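Local coordinates for Isomerase/lactonizing enzyme (PDB 2NQL), which is of undefined function but belongs to the enolase superfamily, pairing a capping N-terminal domain with a barrel domain that holds a sodium ion, at residues 170-175 and 199-204; 315-318 and 322-325. All blocks are in the same frame, centred on the assembly; numbering follows the deposited sequence.

Contact 1 of 2, residues 170-175 and 199-204; sequences ELAKYW and ANLRQV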
loop_
_atom_site.group_PDB
_atom_site.type_symbol
_atom_site.label_atom_id
_atom_site.label_comp_id
_atom_site.label_asym_id
_atom_site.label_seq_id
_atom_site.Cartn_x
_atom_site.Cartn_y
_atom_site.Cartn_z
ATOM N N GLU A 170 34.283 -13.513 -13.288
ATOM C CA GLU A 170 35.201 -12.684 -14.059
ATOM C C GLU A 170 34.738 -11.238 -14.108
ATOM O O GLU A 170 35.555 -10.317 -14.036
ATOM C CB GLU A 170 35.407 -13.258 -15.456
ATOM C CG GLU A 170 36.086 -14.632 -15.430
ATOM C CD GLU A 170 37.596 -14.588 -15.216
ATOM O OE1 GLU A 170 38.194 -13.486 -15.151
ATOM O OE2 GLU A 170 38.198 -15.679 -15.134
ATOM N N LEU A 171 33.426 -11.042 -14.206
ATOM C CA LEU A 171 32.849 -9.720 -14.077
ATOM C C LEU A 171 33.075 -9.098 -12.696
ATOM O O LEU A 171 33.378 -7.905 -12.593
ATOM C CB LEU A 171 31.372 -9.750 -14.469
ATOM C CG LEU A 171 30.726 -8.433 -14.894
ATOM C CD1 LEU A 171 31.477 -7.763 -16.057
ATOM C CD2 LEU A 171 29.297 -8.730 -15.299
ATOM N N ALA A 172 32.961 -9.901 -11.636
ATOM C CA ALA A 172 33.182 -9.405 -10.279
ATOM C C ALA A 172 34.645 -9.007 -10.115
ATOM O O ALA A 172 34.958 -7.972 -9.515
ATOM C CB ALA A 172 32.773 -10.474 -9.214
ATOM N N LYS A 173 35.539 -9.817 -10.678
ATOM C CA LYS A 173 36.971 -9.549 -10.560
ATOM C C LYS A 173 37.335 -8.278 -11.308
ATOM O O LYS A 173 38.185 -7.506 -10.845
ATOM C CB LYS A 173 37.780 -10.733 -11.103
ATOM C CG LYS A 173 39.284 -10.688 -10.770
ATOM C CD LYS A 173 40.000 -11.875 -11.446
ATOM C CE LYS A 173 41.519 -11.739 -11.379
ATOM N NZ LYS A 173 42.020 -11.825 -9.974
ATOM N N TYR A 174 36.708 -8.079 -12.473
ATOM C CA TYR A 174 36.874 -6.850 -13.240
ATOM C C TYR A 174 36.538 -5.619 -12.391
ATOM O O TYR A 174 37.304 -4.629 -12.363
ATOM C CB TYR A 174 36.000 -6.889 -14.503
ATOM C CG TYR A 174 35.986 -5.583 -15.259
ATOM C CD1 TYR A 174 37.051 -5.227 -16.094
ATOM C CD2 TYR A 174 34.936 -4.678 -15.099
ATOM C CE1 TYR A 174 37.047 -3.999 -16.778
ATOM C CE2 TYR A 174 34.925 -3.462 -15.768
ATOM C CZ TYR A 174 35.978 -3.131 -16.590
ATOM O OH TYR A 174 35.941 -1.941 -17.231
ATOM N N TRP A 175 35.397 -5.682 -11.703
ATOM C CA TRP A 175 34.994 -4.611 -10.793
ATOM C C TRP A 175 35.898 -4.451 -9.573
ATOM O O TRP A 175 36.167 -3.321 -9.160
ATOM C CB TRP A 175 33.487 -4.705 -10.435
ATOM C CG TRP A 175 32.672 -4.230 -11.613
ATOM C CD1 TRP A 175 32.055 -5.007 -12.567
ATOM C CD2 TRP A 175 32.491 -2.872 -12.029
ATOM N NE1 TRP A 175 31.481 -4.209 -13.525
ATOM C CE2 TRP A 175 31.736 -2.897 -13.226
ATOM C CE3 TRP A 175 32.875 -1.631 -11.492
ATOM C CZ2 TRP A 175 31.361 -1.726 -13.906
ATOM C CZ3 TRP A 175 32.503 -0.459 -12.177
ATOM C CH2 TRP A 175 31.750 -0.521 -13.362
ATOM N N ALA A 199 30.856 -19.657 -3.092
ATOM C CA ALA A 199 32.118 -20.412 -3.167
ATOM C C ALA A 199 33.028 -19.904 -4.296
ATOM O O ALA A 199 34.201 -19.582 -4.069
ATOM C CB ALA A 199 31.817 -21.916 -3.362
ATOM N N ASN A 200 32.466 -19.807 -5.499
ATOM C CA ASN A 200 33.196 -19.255 -6.629
ATOM C C ASN A 200 33.649 -17.814 -6.448
ATOM O O ASN A 200 34.823 -17.500 -6.658
ATOM C CB ASN A 200 32.402 -19.403 -7.925
ATOM C CG ASN A 200 33.219 -19.009 -9.140
ATOM O OD1 ASN A 200 34.221 -19.649 -9.459
ATOM N ND2 ASN A 200 32.814 -17.940 -9.808
ATOM N N LEU A 201 32.716 -16.947 -6.047
ATOM C CA LEU A 201 33.023 -15.553 -5.768
ATOM C C LEU A 201 34.115 -15.382 -4.711
ATOM O O LEU A 201 35.070 -14.629 -4.933
ATOM C CB LEU A 201 31.752 -14.753 -5.428
ATOM C CG LEU A 201 30.769 -14.578 -6.613
ATOM C CD1 LEU A 201 29.492 -13.873 -6.168
ATOM C CD2 LEU A 201 31.398 -13.873 -7.842
ATOM N N ARG A 202 34.001 -16.118 -3.600
ATOM C CA ARG A 202 35.006 -16.091 -2.525
ATOM C C ARG A 202 36.409 -16.512 -3.031
ATOM O O ARG A 202 37.415 -15.878 -2.687
ATOM C CB ARG A 202 34.549 -16.988 -1.355
ATOM C CG ARG A 202 35.476 -17.027 -0.141
ATOM C CD ARG A 202 35.792 -15.622 0.379
ATOM N NE ARG A 202 34.630 -15.020 1.030
ATOM C CZ ARG A 202 34.450 -13.710 1.193
ATOM N NH1 ARG A 202 35.337 -12.839 0.716
ATOM N NH2 ARG A 202 33.355 -13.268 1.804
ATOM N N GLN A 203 36.446 -17.559 -3.858
ATOM C CA GLN A 203 37.686 -18.051 -4.466
ATOM C C GLN A 203 38.285 -17.022 -5.418
ATOM O O GLN A 203 39.474 -16.690 -5.326
ATOM C CB GLN A 203 37.413 -19.371 -5.196
ATOM C CG GLN A 203 38.651 -20.180 -5.520
ATOM C CD GLN A 203 38.816 -20.391 -7.008
ATOM O OE1 GLN A 203 39.128 -19.458 -7.754
ATOM N NE2 GLN A 203 38.603 -21.626 -7.455
ATOM N N VAL A 204 37.449 -16.498 -6.316
ATOM C CA VAL A 204 37.865 -15.459 -7.251
ATOM C C VAL A 204 38.311 -14.169 -6.555
ATOM O O VAL A 204 39.395 -13.651 -6.851
ATOM C CB VAL A 204 36.783 -15.206 -8.333
ATOM C CG1 VAL A 204 37.062 -13.915 -9.132
ATOM C CG2 VAL A 204 36.694 -16.415 -9.271
HETATM O O HOH W 1 41.036 -14.373 -8.991
#
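This is sparse apolar packing between two neighbouring outer helices of the barrel domain, 165-177 and 194-205. Two side-chain pairs carry it. The CB of Ala-172 points at the partner helix and meets the CD2 methyl of Leu-201 at 3.9 Å. Here the CA atoms of Ala-172 and Leu-201 lie 7.6 Å apart, and the leucine branch meets the alanine methyl partway. One turn further on, Val-204 reaches Lys-173. The CG1 of Val-204 is anti to the backbone N (chi1 167°), and this methyl sits 3.8 Å from Lys-173 CB. The base of the lysine makes the closest approach. Its chain runs extended as far as CE and bends at the last torsion (chi4 66°). A water accepts from Lys-173 NZ at 2.9 Å and donates to the backbone O of Val-204 at 2.8 Å. It thus bridges the two helices. Deeper in, Leu-201 also rests on Ile-211 of strand 210-214, while on helix 165-177 Trp-175 packs edge-to-face with Phe-180. Consecutive helices laid side by side outside parallel strands, here 182-186 and 210-214, are typical of the beta/alpha (TIM-type) barrel.

Contact 2 of 2, residues 315-318 and 322-325; sequences HATV and IFLA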
loop_
_atom_site.group_PDB
_atom_site.type_symbol
_atom_site.label_atom_id
_atom_site.label_comp_id
_atom_site.label_asym_id
_atom_site.label_seq_id
_atom_site.Cartn_x
_atom_site.Cartn_y
_atom_site.Cartn_z
ATOM N N HIS A 315 19.420 0.851 -0.981
ATOM C CA HIS A 315 19.163 0.164 -2.229
ATOM C C HIS A 315 19.360 1.125 -3.409
ATOM O O HIS A 315 19.351 2.366 -3.255
ATOM C CB HIS A 315 17.695 -0.303 -2.129
ATOM C CG HIS A 315 17.187 -1.091 -3.301
ATOM N ND1 HIS A 315 16.320 -0.558 -4.229
ATOM C CD2 HIS A 315 17.361 -2.383 -3.653
ATOM C CE1 HIS A 315 15.996 -1.485 -5.111
ATOM N NE2 HIS A 315 16.607 -2.606 -4.779
ATOM N N ALA A 316 19.526 0.540 -4.591
ATOM C CA ALA A 316 19.522 1.281 -5.851
ATOM C C ALA A 316 18.843 0.449 -6.934
ATOM O O ALA A 316 18.789 -0.800 -6.853
ATOM C CB ALA A 316 20.975 1.648 -6.272
ATOM N N THR A 317 18.341 1.130 -7.954
ATOM C CA THR A 317 17.456 0.510 -8.911
ATOM C C THR A 317 17.399 1.259 -10.241
ATOM O O THR A 317 18.031 2.300 -10.406
ATOM C CB THR A 317 16.035 0.319 -8.302
ATOM O OG1 THR A 317 15.283 -0.550 -9.154
ATOM C CG2 THR A 317 15.310 1.632 -8.154
ATOM N N VAL A 318 16.642 0.709 -11.189
ATOM C CA VAL A 318 16.322 1.354 -12.452
ATOM C C VAL A 318 15.694 2.724 -12.186
ATOM O O VAL A 318 14.735 2.848 -11.432
ATOM C CB VAL A 318 15.327 0.458 -13.248
ATOM C CG1 VAL A 318 14.640 1.222 -14.381
ATOM C CG2 VAL A 318 16.060 -0.804 -13.770
ATOM N N ILE A 322 17.469 10.805 -10.681
ATOM C CA ILE A 322 16.905 11.865 -9.804
ATOM C C ILE A 322 16.679 11.349 -8.364
ATOM O O ILE A 322 17.186 11.936 -7.386
ATOM C CB ILE A 322 15.585 12.482 -10.415
ATOM C CG1 ILE A 322 15.812 13.144 -11.801
ATOM C CG2 ILE A 322 14.849 13.406 -9.413
ATOM C CD1 ILE A 322 16.815 14.265 -11.841
ATOM N N PHE A 323 15.919 10.258 -8.215
ATOM C CA PHE A 323 15.840 9.639 -6.898
ATOM C C PHE A 323 17.137 9.034 -6.365
ATOM O O PHE A 323 17.333 8.986 -5.161
ATOM C CB PHE A 323 14.596 8.760 -6.665
ATOM C CG PHE A 323 14.526 7.489 -7.506
ATOM C CD1 PHE A 323 15.415 6.426 -7.313
ATOM C CD2 PHE A 323 13.493 7.325 -8.418
ATOM C CE1 PHE A 323 15.293 5.232 -8.071
ATOM C CE2 PHE A 323 13.359 6.155 -9.190
ATOM C CZ PHE A 323 14.256 5.104 -9.008
ATOM N N LEU A 324 18.035 8.621 -7.255
ATOM C CA LEU A 324 19.345 8.183 -6.765
ATOM C C LEU A 324 20.114 9.366 -6.139
ATOM O O LEU A 324 20.686 9.228 -5.068
ATOM C CB LEU A 324 20.172 7.537 -7.877
ATOM C CG LEU A 324 21.571 7.086 -7.423
ATOM C CD1 LEU A 324 21.496 6.058 -6.312
ATOM C CD2 LEU A 324 22.332 6.540 -8.639
ATOM N N ALA A 325 20.115 10.512 -6.810
ATOM C CA ALA A 325 20.766 11.695 -6.271
ATOM C C ALA A 325 20.168 12.080 -4.921
ATOM O O ALA A 325 20.905 12.368 -3.980
ATOM C CB ALA A 325 20.681 12.839 -7.229
#
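Thr-317 sets its CG2 methyl against the edge of the Phe-323 ring, near the ring plane. The methyl lies 3.6 Å from Phe-323 CE1 and 3.7 Å from CZ, so it straddles one ring bond. The two side chains cross at about a right angle. Phe-323 CG is flanked by both the backbone N and the carbonyl carbon (chi1 67°), and this brings the far end of its ring to the loop. The same edge meets a polar atom: the backbone O of Val-318 lies 3.3 Å from Phe-323 CZ, also near the ring plane. A carbonyl there faces the slightly positive rim of the ring. A looser apolar touch lies beside this one, Ala-316 CB to Leu-324 CD1 at 4.4 Å. CD1 is the Leu-324 branch that approaches.

Glu-68, on strand 64-70 of the N-terminal sheet, accepts a hydrogen bond from Phe-323 N at the start of helix 322-331. His-315 bonds Glu-289 through ND1 and a glycerol through NE2, and the Thr-317 side chain is about 4 Å from a bound glycerol. The contact folds the loop after strand 311-312 back onto the helix that follows it. Such beta-to-alpha loops form the active-site end of enolase-superfamily barrels.

How the contacts relate
The two contacts lie in different parts of one barrel domain. Contact 1 is peripheral, its centre 24 Å from the centre of the chain; contact 2 is central, only 5 Å from it. Their centres are 25 Å apart and their nearest atoms about 13 Å, so they do not touch. Helix 344-347 lies between them: Trp-175 of segment 170-175 meets His-344, while Val-318 touches Ile-346 and Leu-324 touches Phe-347. Contact 2 is the one near the metal site. The Ala-316 side chain is about 9 Å from the sodium ion held by Glu-240 and Glu-266, and His-315 packs on Glu-266.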